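Long-range contacts in methanosaeta concilii ACLY-B (Methanothrix soehngenii, PDB 6ZNW), which probably serves as the B subunit of ATP-citrate lyase, which turns citrate and coenzyme A into acetyl-CoA and oxaloacetate at the cost of ATP, and binds citryl-CoA: residues His403-Val408 against Ile546-Leu551; Leu407-Val412 against Phe576-Ser581; Ala453-Ala458 against Tyr571-Phe576. One frame throughout, in Å; residues are numbered along the deposited sequence.

Interaction 1 (His403-Val408 against Ile546-Leu551)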
# COMPACT_ATOMS: atom_id res chain seq x y z
N HIS B 403 -27.08 12.68 -6.01
CA HIS B 403 -26.46 13.56 -7.01
C HIS B 403 -25.39 14.45 -6.41
O HIS B 403 -24.44 14.78 -7.12
CB HIS B 403 -27.51 14.40 -7.79
CG HIS B 403 -28.44 13.59 -8.65
ND1 HIS B 403 -28.24 12.22 -8.87
CD2 HIS B 403 -29.58 13.97 -9.28
CE1 HIS B 403 -29.25 11.83 -9.62
NE2 HIS B 403 -30.08 12.85 -9.91
N PHE B 404 -25.51 14.84 -5.11
CA PHE B 404 -24.46 15.62 -4.45
C PHE B 404 -23.19 14.73 -4.28
O PHE B 404 -22.08 15.22 -4.41
CB PHE B 404 -24.88 16.17 -3.08
CG PHE B 404 -23.81 17.00 -2.39
CD1 PHE B 404 -23.49 18.27 -2.85
CD2 PHE B 404 -23.11 16.50 -1.30
CE1 PHE B 404 -22.51 19.03 -2.23
CE2 PHE B 404 -22.12 17.26 -0.67
CZ PHE B 404 -21.81 18.51 -1.15
N ILE B 405 -23.37 13.43 -4.00
CA ILE B 405 -22.23 12.52 -3.88
C ILE B 405 -21.51 12.41 -5.25
O ILE B 405 -20.28 12.45 -5.32
CB ILE B 405 -22.69 11.12 -3.37
CG1 ILE B 405 -23.18 11.18 -1.91
CG2 ILE B 405 -21.57 10.06 -3.54
CD1 ILE B 405 -23.90 9.92 -1.43
N GLU B 406 -22.28 12.26 -6.32
CA GLU B 406 -21.73 12.21 -7.67
C GLU B 406 -21.05 13.51 -8.09
O GLU B 406 -20.02 13.46 -8.75
CB GLU B 406 -22.79 11.82 -8.70
CG GLU B 406 -23.22 10.38 -8.51
CD GLU B 406 -24.13 9.87 -9.61
OE1 GLU B 406 -24.95 8.95 -9.34
OE2 GLU B 406 -24.02 10.37 -10.75
N LEU B 407 -21.61 14.66 -7.69
CA LEU B 407 -21.03 15.98 -7.95
C LEU B 407 -19.65 16.09 -7.24
O LEU B 407 -18.69 16.49 -7.87
CB LEU B 407 -21.96 17.10 -7.47
CG LEU B 407 -21.46 18.51 -7.73
CD1 LEU B 407 -21.32 18.77 -9.25
CD2 LEU B 407 -22.39 19.58 -7.12
N VAL B 408 -19.55 15.68 -5.99
CA VAL B 408 -18.29 15.68 -5.24
C VAL B 408 -17.23 14.83 -5.97
O VAL B 408 -16.12 15.30 -6.18
CB VAL B 408 -18.49 15.19 -3.77
CG1 VAL B 408 -17.13 14.99 -3.09
CG2 VAL B 408 -19.38 16.17 -2.96
N ILE B 546 -18.27 20.04 5.71
CA ILE B 546 -19.29 20.92 6.24
C ILE B 546 -20.63 20.73 5.49
O ILE B 546 -21.68 20.61 6.14
CB ILE B 546 -18.75 22.37 6.21
CG1 ILE B 546 -17.70 22.59 7.31
CG2 ILE B 546 -19.87 23.38 6.30
CD1 ILE B 546 -16.68 23.68 6.97
N LEU B 547 -20.60 20.67 4.16
CA LEU B 547 -21.83 20.51 3.39
C LEU B 547 -22.47 19.16 3.59
O LEU B 547 -23.70 19.07 3.56
CB LEU B 547 -21.61 20.78 1.89
CG LEU B 547 -21.40 22.23 1.52
CD1 LEU B 547 -21.18 22.36 0.01
CD2 LEU B 547 -22.60 23.12 1.98
N PHE B 548 -21.67 18.12 3.79
CA PHE B 548 -22.19 16.79 4.03
C PHE B 548 -22.96 16.75 5.36
O PHE B 548 -23.98 16.08 5.44
CB PHE B 548 -21.07 15.73 3.99
CG PHE B 548 -21.58 14.49 3.30
CD1 PHE B 548 -22.29 13.53 4.00
CD2 PHE B 548 -21.46 14.34 1.93
CE1 PHE B 548 -22.82 12.42 3.36
CE2 PHE B 548 -22.03 13.25 1.28
CZ PHE B 548 -22.71 12.30 2.00
N ILE B 549 -22.49 17.47 6.41
CA ILE B 549 -23.17 17.60 7.70
C ILE B 549 -24.49 18.29 7.47
O ILE B 549 -25.51 17.81 7.98
CB ILE B 549 -22.35 18.39 8.77
CG1 ILE B 549 -21.03 17.69 9.14
CG2 ILE B 549 -23.19 18.70 10.02
CD1 ILE B 549 -21.15 16.32 9.46
N ASP B 550 -24.52 19.37 6.67
CA ASP B 550 -25.79 20.06 6.37
C ASP B 550 -26.75 19.14 5.61
O ASP B 550 -27.94 19.16 5.88
CB ASP B 550 -25.56 21.38 5.60
CG ASP B 550 -25.09 22.52 6.51
OD1 ASP B 550 -25.54 22.56 7.70
OD2 ASP B 550 -24.29 23.39 6.03
N LEU B 551 -26.23 18.32 4.69
CA LEU B 551 -26.99 17.36 3.89
C LEU B 551 -27.63 16.30 4.80
O LEU B 551 -28.84 16.06 4.74
CB LEU B 551 -26.07 16.69 2.84
CG LEU B 551 -26.72 15.64 1.95
CD1 LEU B 551 -28.03 16.21 1.31
CD2 LEU B 551 -25.76 15.14 0.90
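An antiparallel helix pair meets where Phe404 and Ile405 of helix 399-411 face Leu547, Phe548 and Leu551 of helix 540-554. The short segments run at 172° with axes 12.0 Å apart, and large side chains bridge that distance. Phe404 CG stands anti to the backbone N (chi1 -179°), and this sets CZ and CD2 against Leu547 and Leu551. CZ rests on Leu547 CB at 3.8 Å. Phe404 CD2 touches Leu551 CD2 at 3.7 Å, the two side chains passing in opposite directions. Phe548 CD2 comes to the edge of the Phe404 ring, 4.0 Å from CE2. Both helices belong to the citrate synthase-like domain of the chain, an all-helical region, and this is part of its buried interior. The Phe548 ring in turn takes Ile405 CG1 at its own edge, 4.0 Å from CE2. Within each helix a neighbour one turn on lies over a ring face, toward the rim: Val408 CG2 on Phe404 and Leu551 CD2 on Phe548. Without the ring, as with an alanine here, a gap would probably open between the helices, and Leu547 and Leu551 would lose their partner across it. Phe513 also meets the Phe404 ring edge-to-face.

Interaction 2 (Leu407-Val412 against Phe576-Ser581). With Q5B ((3S)-citryl-Coenzyme A), chain F.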
# COMPACT_ATOMS: atom_id res chain seq x y z
N LEU B 407 -21.61 14.66 -7.69
CA LEU B 407 -21.03 15.98 -7.95
C LEU B 407 -19.65 16.09 -7.24
O LEU B 407 -18.69 16.49 -7.87
CB LEU B 407 -21.96 17.10 -7.47
CG LEU B 407 -21.46 18.51 -7.73
CD1 LEU B 407 -21.32 18.77 -9.25
CD2 LEU B 407 -22.39 19.58 -7.12
N VAL B 408 -19.55 15.68 -5.99
CA VAL B 408 -18.29 15.68 -5.24
C VAL B 408 -17.23 14.83 -5.97
O VAL B 408 -16.12 15.30 -6.18
CB VAL B 408 -18.49 15.19 -3.77
CG1 VAL B 408 -17.13 14.99 -3.09
CG2 VAL B 408 -19.38 16.17 -2.96
N ILE B 409 -17.58 13.59 -6.39
CA ILE B 409 -16.65 12.70 -7.10
C ILE B 409 -16.05 13.38 -8.34
O ILE B 409 -14.84 13.30 -8.55
CB ILE B 409 -17.33 11.35 -7.43
CG1 ILE B 409 -17.59 10.56 -6.13
CG2 ILE B 409 -16.47 10.49 -8.39
CD1 ILE B 409 -18.63 9.35 -6.35
N GLN B 410 -16.89 14.04 -9.16
CA GLN B 410 -16.46 14.75 -10.36
C GLN B 410 -15.58 15.97 -10.04
O GLN B 410 -14.60 16.24 -10.76
CB GLN B 410 -17.71 15.24 -11.15
CG GLN B 410 -18.54 14.08 -11.66
CD GLN B 410 -19.80 14.58 -12.32
OE1 GLN B 410 -19.77 15.19 -13.38
NE2 GLN B 410 -20.92 14.37 -11.67
N ILE B 411 -15.95 16.72 -8.99
CA ILE B 411 -15.24 17.91 -8.58
C ILE B 411 -13.85 17.59 -8.01
O ILE B 411 -12.90 18.35 -8.28
CB ILE B 411 -16.13 18.75 -7.61
CG1 ILE B 411 -17.20 19.47 -8.44
CG2 ILE B 411 -15.33 19.74 -6.77
CD1 ILE B 411 -18.24 20.28 -7.68
N VAL B 412 -13.70 16.47 -7.28
CA VAL B 412 -12.39 16.09 -6.75
C VAL B 412 -11.64 15.06 -7.59
O VAL B 412 -10.58 14.62 -7.15
CB VAL B 412 -12.44 15.61 -5.26
CG1 VAL B 412 -13.14 16.65 -4.40
CG2 VAL B 412 -13.11 14.22 -5.12
N PHE B 576 -13.09 11.53 -0.98
CA PHE B 576 -11.92 12.06 -1.64
C PHE B 576 -11.05 10.88 -2.19
O PHE B 576 -10.55 10.95 -3.32
CB PHE B 576 -11.08 12.91 -0.67
CG PHE B 576 -9.91 13.59 -1.34
CD1 PHE B 576 -8.69 12.95 -1.47
CD2 PHE B 576 -10.05 14.87 -1.89
CE1 PHE B 576 -7.62 13.57 -2.13
CE2 PHE B 576 -9.00 15.46 -2.60
CZ PHE B 576 -7.76 14.83 -2.63
N ALA B 577 -10.90 9.78 -1.43
CA ALA B 577 -10.09 8.66 -1.92
C ALA B 577 -10.71 8.10 -3.20
O ALA B 577 -10.00 7.84 -4.17
CB ALA B 577 -9.97 7.56 -0.86
N LEU B 578 -12.02 7.93 -3.21
CA LEU B 578 -12.73 7.37 -4.33
C LEU B 578 -12.65 8.31 -5.56
O LEU B 578 -12.31 7.86 -6.66
CB LEU B 578 -14.20 7.13 -3.93
CG LEU B 578 -15.08 6.53 -5.06
CD1 LEU B 578 -14.57 5.08 -5.46
CD2 LEU B 578 -16.59 6.62 -4.70
N GLY B 579 -12.98 9.59 -5.36
CA GLY B 579 -12.97 10.57 -6.43
C GLY B 579 -11.57 10.76 -6.99
O GLY B 579 -11.37 10.63 -8.21
N ARG B 580 -10.60 11.04 -6.12
CA ARG B 580 -9.21 11.30 -6.56
C ARG B 580 -8.55 10.06 -7.22
O ARG B 580 -7.61 10.22 -8.00
CB ARG B 580 -8.33 11.92 -5.42
CG ARG B 580 -6.88 12.32 -5.88
CD ARG B 580 -6.84 13.26 -7.13
NE ARG B 580 -7.79 14.36 -6.97
CZ ARG B 580 -7.51 15.49 -6.33
NH1 ARG B 580 -8.47 16.40 -6.11
NH2 ARG B 580 -6.26 15.75 -5.93
N SER B 581 -9.07 8.83 -6.99
CA SER B 581 -8.53 7.64 -7.67
C SER B 581 -8.69 7.75 -9.20
O SER B 581 -7.89 7.22 -9.94
CB SER B 581 -9.23 6.39 -7.16
OG SER B 581 -8.79 6.10 -5.84
N Q5B F . -2.04 28.25 8.71
C Q5B F . -1.31 22.02 4.30
O Q5B F . 0.15 24.37 4.30
C1 Q5B F . -2.03 23.37 4.15
C10 Q5B F . -3.75 26.88 8.64
C11 Q5B F . -3.21 27.93 9.35
C12 Q5B F . -4.88 27.95 10.79
C13 Q5B F . -4.97 26.35 9.11
C14 Q5B F . -2.47 23.89 5.55
C15 Q5B F . -3.25 22.88 6.40
C16 Q5B F . -5.45 22.09 7.14
C17 Q5B F . -5.53 20.77 6.40
C18 Q5B F . -6.46 20.83 5.21
C19 Q5B F . -6.86 20.12 2.91
C2 Q5B F . -3.25 23.20 3.22
C20 Q5B F . -6.39 21.01 1.77
C21 Q5B F . -6.65 19.30 -0.38
C22 Q5B F . -7.13 18.94 -1.77
C23 Q5B F . -6.42 19.65 -2.93
C24 Q5B F . -4.94 19.93 -2.62
C25 Q5B F . -4.08 20.80 -3.55
C26 Q5B F . -6.55 18.74 -4.17
C3 Q5B F . -1.04 24.34 3.52
C4 Q5B F . 1.39 28.63 6.95
C5 Q5B F . 0.94 29.69 7.95
C6 Q5B F . 1.27 29.46 9.43
C7 Q5B F . 0.09 28.63 9.92
C8 Q5B F . -1.06 29.25 9.12
C9 Q5B F . -1.95 27.39 7.65
N1 Q5B F . -2.95 26.55 7.56
N2 Q5B F . -3.72 28.51 10.44
N3 Q5B F . -5.51 26.92 10.22
N4 Q5B F . -5.58 25.31 8.57
N5 Q5B F . -4.58 23.04 6.45
N6 Q5B F . -6.03 20.24 4.10
O1 Q5B F . 1.35 26.24 3.05
O10 Q5B F . 3.58 31.55 10.57
O11 Q5B F . 1.51 32.90 11.40
O12 Q5B F . 1.95 30.56 12.29
O13 Q5B F . -2.65 21.97 6.98
O14 Q5B F . -7.56 21.36 5.30
O15 Q5B F . -5.83 18.68 0.22
O16 Q5B F . -2.99 21.25 -3.18
O17 Q5B F . -4.59 21.05 -4.76
O18 Q5B F . -5.66 18.02 -4.54
O19 Q5B F . -7.77 18.71 -4.71
O2 Q5B F . 2.57 24.23 4.24
O20 Q5B F . -7.07 20.91 -3.15
O21 Q5B F . -3.15 25.13 5.42
O3 Q5B F . 1.39 26.07 5.55
O4 Q5B F . 1.09 24.81 7.83
O5 Q5B F . 3.38 25.62 7.08
O6 Q5B F . 1.60 27.37 7.63
O7 Q5B F . -0.50 29.82 7.95
O8 Q5B F . -0.17 28.64 11.32
O9 Q5B F . 1.14 30.79 9.99
P Q5B F . 1.43 25.25 4.18
P1 Q5B F . 1.85 25.86 7.07
P2 Q5B F . 2.12 31.50 11.07
S Q5B F . -7.40 20.74 0.26
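Arg580 links Val412 to the citryl group of the bound (3S)-citryl-CoA. Its two terminal nitrogens take one carboxylate end-on: NH1 to O19 of the ligand at 2.8 Å and NH2 to O18 at 2.7 Å. Both bonds are almost straight, 177° for NH2. This carboxylate sits on the hydroxyl-bearing carbon of the citryl group. The side of the guanidinium turns to Val412. Arg580 NE donates to Val412 O at 2.8 Å, and NH1 donates to the same oxygen at 2.9 Å. They reach it from one face of the carbonyl plane, NH1 from well above it. The chain bends at chi2 (53°) and chi3 (48°), which turns the NE side of the guanidinium to Val412 O. Phe576 CZ lies over one guanidinium face, 3.6 Å from its plane.

Further out, Val412 itself is wedged in place. Its CG2 rests on Gly579 CA at 3.9 Å, and a CB on that glycine would collide with it. Helix 399-411 comes very near helix 573-593 here, with Ile409 CA 4.3 Å from Gly579 CA. Both belong to the citrate synthase-like domain, beside the citryl-CoA pocket. Ile409 CD1 packs obliquely on Leu578 CD2 at 3.8 Å. His415, which also bonds the ligand, touches Arg580. Held by two bonds to the carboxylate and two to Val412 O, the guanidinium probably has little freedom to turn, and its charge probably offsets that of the citryl carboxylate.

Interaction 3 (Ala453-Ala458 against Tyr571-Phe576). With Q5B ((3S)-citryl-Coenzyme A), chain F.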
# COMPACT_ATOMS: atom_id res chain seq x y z
N ALA B 453 -8.53 15.74 5.13
CA ALA B 453 -8.96 16.72 6.15
C ALA B 453 -10.50 16.76 6.26
O ALA B 453 -11.00 17.49 7.10
CB ALA B 453 -8.46 18.10 5.76
N ILE B 454 -11.25 16.07 5.36
CA ILE B 454 -12.70 16.15 5.32
C ILE B 454 -13.34 15.73 6.67
O ILE B 454 -14.16 16.47 7.19
CB ILE B 454 -13.32 15.38 4.11
CG1 ILE B 454 -12.58 15.68 2.78
CG2 ILE B 454 -14.82 15.64 4.01
CD1 ILE B 454 -13.20 14.99 1.47
N ASP B 455 -12.95 14.58 7.22
CA ASP B 455 -13.54 14.10 8.47
C ASP B 455 -13.33 15.08 9.62
O ASP B 455 -14.25 15.30 10.41
CB ASP B 455 -12.91 12.77 8.91
CG ASP B 455 -13.15 11.56 8.05
OD1 ASP B 455 -14.07 11.61 7.23
OD2 ASP B 455 -12.42 10.56 8.23
N ASP B 456 -12.08 15.59 9.77
CA ASP B 456 -11.75 16.54 10.82
C ASP B 456 -12.44 17.85 10.62
O ASP B 456 -12.87 18.40 11.62
CB ASP B 456 -10.26 16.68 11.01
CG ASP B 456 -9.71 15.34 11.47
OD1 ASP B 456 -10.18 14.84 12.53
OD2 ASP B 456 -8.91 14.73 10.73
N ALA B 457 -12.63 18.34 9.36
CA ALA B 457 -13.36 19.60 9.13
C ALA B 457 -14.78 19.45 9.58
O ALA B 457 -15.28 20.31 10.33
CB ALA B 457 -13.31 20.02 7.66
N ALA B 458 -15.43 18.33 9.22
CA ALA B 458 -16.80 18.06 9.64
C ALA B 458 -16.87 18.04 11.20
O ALA B 458 -17.67 18.76 11.79
CB ALA B 458 -17.25 16.72 9.06
N TYR B 571 -16.31 8.71 7.67
CA TYR B 571 -16.77 8.21 6.39
C TYR B 571 -16.24 9.07 5.22
O TYR B 571 -15.96 8.56 4.14
CB TYR B 571 -18.32 8.35 6.33
CG TYR B 571 -19.14 7.29 7.03
CD1 TYR B 571 -18.87 6.92 8.34
CD2 TYR B 571 -20.22 6.70 6.40
CE1 TYR B 571 -19.66 5.99 9.01
CE2 TYR B 571 -21.00 5.76 7.04
CZ TYR B 571 -20.71 5.39 8.34
OH TYR B 571 -21.51 4.47 8.96
N LEU B 572 -16.20 10.39 5.43
CA LEU B 572 -16.12 11.40 4.39
C LEU B 572 -14.80 11.48 3.65
O LEU B 572 -14.82 11.86 2.49
CB LEU B 572 -16.53 12.77 4.94
CG LEU B 572 -17.87 12.78 5.70
CD1 LEU B 572 -18.11 14.08 6.47
CD2 LEU B 572 -19.04 12.44 4.78
N ASN B 573 -13.68 11.07 4.26
CA ASN B 573 -12.41 11.00 3.56
C ASN B 573 -12.47 9.94 2.44
O ASN B 573 -11.70 10.04 1.49
CB ASN B 573 -11.26 10.67 4.52
CG ASN B 573 -10.90 11.81 5.43
OD1 ASN B 573 -11.29 12.97 5.24
ND2 ASN B 573 -10.16 11.51 6.48
N GLY B 574 -13.37 8.95 2.55
CA GLY B 574 -13.61 7.93 1.56
C GLY B 574 -14.05 8.54 0.24
O GLY B 574 -13.65 8.04 -0.81
N LEU B 575 -14.81 9.63 0.28
CA LEU B 575 -15.27 10.34 -0.90
C LEU B 575 -14.07 10.91 -1.69
O LEU B 575 -14.08 10.89 -2.91
CB LEU B 575 -16.14 11.54 -0.44
CG LEU B 575 -17.60 11.30 -0.27
CD1 LEU B 575 -18.25 12.47 0.42
CD2 LEU B 575 -18.24 10.96 -1.61
N PHE B 576 -13.09 11.53 -0.98
CA PHE B 576 -11.92 12.06 -1.64
C PHE B 576 -11.05 10.88 -2.19
O PHE B 576 -10.55 10.95 -3.32
CB PHE B 576 -11.08 12.91 -0.67
CG PHE B 576 -9.91 13.59 -1.34
CD1 PHE B 576 -8.69 12.95 -1.47
CD2 PHE B 576 -10.05 14.87 -1.89
CE1 PHE B 576 -7.62 13.57 -2.13
CE2 PHE B 576 -9.00 15.46 -2.60
CZ PHE B 576 -7.76 14.83 -2.63
N Q5B F . -2.04 28.25 8.71
C Q5B F . -1.31 22.02 4.30
O Q5B F . 0.15 24.37 4.30
C1 Q5B F . -2.03 23.37 4.15
C10 Q5B F . -3.75 26.88 8.64
C11 Q5B F . -3.21 27.93 9.35
C12 Q5B F . -4.88 27.95 10.79
C13 Q5B F . -4.97 26.35 9.11
C14 Q5B F . -2.47 23.89 5.55
C15 Q5B F . -3.25 22.88 6.40
C16 Q5B F . -5.45 22.09 7.14
C17 Q5B F . -5.53 20.77 6.40
C18 Q5B F . -6.46 20.83 5.21
C19 Q5B F . -6.86 20.12 2.91
C2 Q5B F . -3.25 23.20 3.22
C20 Q5B F . -6.39 21.01 1.77
C21 Q5B F . -6.65 19.30 -0.38
C22 Q5B F . -7.13 18.94 -1.77
C23 Q5B F . -6.42 19.65 -2.93
C24 Q5B F . -4.94 19.93 -2.62
C25 Q5B F . -4.08 20.80 -3.55
C26 Q5B F . -6.55 18.74 -4.17
C3 Q5B F . -1.04 24.34 3.52
C4 Q5B F . 1.39 28.63 6.95
C5 Q5B F . 0.94 29.69 7.95
C6 Q5B F . 1.27 29.46 9.43
C7 Q5B F . 0.09 28.63 9.92
C8 Q5B F . -1.06 29.25 9.12
C9 Q5B F . -1.95 27.39 7.65
N1 Q5B F . -2.95 26.55 7.56
N2 Q5B F . -3.72 28.51 10.44
N3 Q5B F . -5.51 26.92 10.22
N4 Q5B F . -5.58 25.31 8.57
N5 Q5B F . -4.58 23.04 6.45
N6 Q5B F . -6.03 20.24 4.10
O1 Q5B F . 1.35 26.24 3.05
O10 Q5B F . 3.58 31.55 10.57
O11 Q5B F . 1.51 32.90 11.40
O12 Q5B F . 1.95 30.56 12.29
O13 Q5B F . -2.65 21.97 6.98
O14 Q5B F . -7.56 21.36 5.30
O15 Q5B F . -5.83 18.68 0.22
O16 Q5B F . -2.99 21.25 -3.18
O17 Q5B F . -4.59 21.05 -4.76
O18 Q5B F . -5.66 18.02 -4.54
O19 Q5B F . -7.77 18.71 -4.71
O2 Q5B F . 2.57 24.23 4.24
O20 Q5B F . -7.07 20.91 -3.15
O21 Q5B F . -3.15 25.13 5.42
O3 Q5B F . 1.39 26.07 5.55
O4 Q5B F . 1.09 24.81 7.83
O5 Q5B F . 3.38 25.62 7.08
O6 Q5B F . 1.60 27.37 7.63
O7 Q5B F . -0.50 29.82 7.95
O8 Q5B F . -0.17 28.64 11.32
O9 Q5B F . 1.14 30.79 9.99
P Q5B F . 1.43 25.25 4.18
P1 Q5B F . 1.85 25.86 7.07
P2 Q5B F . 2.12 31.50 11.07
S Q5B F . -7.40 20.74 0.26
O HOH W 1 -17.12 11.21 8.87
O HOH W 2 -9.92 14.09 8.50
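Asp455 and Asn573 lie against each other as stacked flat groups, carboxylate and amide planes only 17° apart. Each side chain reaches back to the other's backbone. Asp455 N donates to Asn573 OD1 at 3.0 Å. Asn573 N donates to Asp455 OD1, also at 3.0 Å, in a more bent bond. Both acceptors are met from above their planes, which follows from the stacking. The first torsions match, with CG beside the backbone N in Asp455 (chi1 -67°) and in Asn573 (-71°), and this lets the two flat groups stack. A water accepts from both Asp456 N and Asn573 ND2, and ND2 also has a weak bond to Gly452 O.

Beside this polar pair, Ile454 crosses Leu572 at about a right angle. Its CG2 presses on Leu572 CB at 3.5 Å, a tight fit for two carbons. Ile454 CD1 reaches Phe576 CB at 3.7 Å. Ala458 CB meets Leu572 CD1 at 3.8 Å. The contact thus joins helix 454-466 to the residues that lead into helix 573-593. Ala453 lines the ligand pocket, its CB 3.4 Å from O14 of citryl-CoA. The paired bonds give the backbone N-H groups of Asp455 and Asn573 each an acceptor and probably fix the spacing of the two segments next to the coenzyme arm.

The three contacts form a tight cluster in the citrate synthase-like domain, each centre about 11 Å from the other two. Interactions 1 and 2 share helix 399-411 and use successive turns of it. Interactions 2 and 3 share helix 573-593 and meet at Phe576. Interaction 3 is nested along the chain within the loop closed by interaction 2, and its segments alternate with those of interaction 1. Phe548 of interaction 1 packs on Leu572 of interaction 3, CD1 to CD2 at 3.5 Å. Interaction 1 is the apolar part, and the side chain of Leu547 is about 14 Å from citryl-CoA, whereas interactions 2 and 3 touch it. Helix 399-411 thus leads from the apolar interior to the pocket, where helix 573-593 joins interactions 2 and 3.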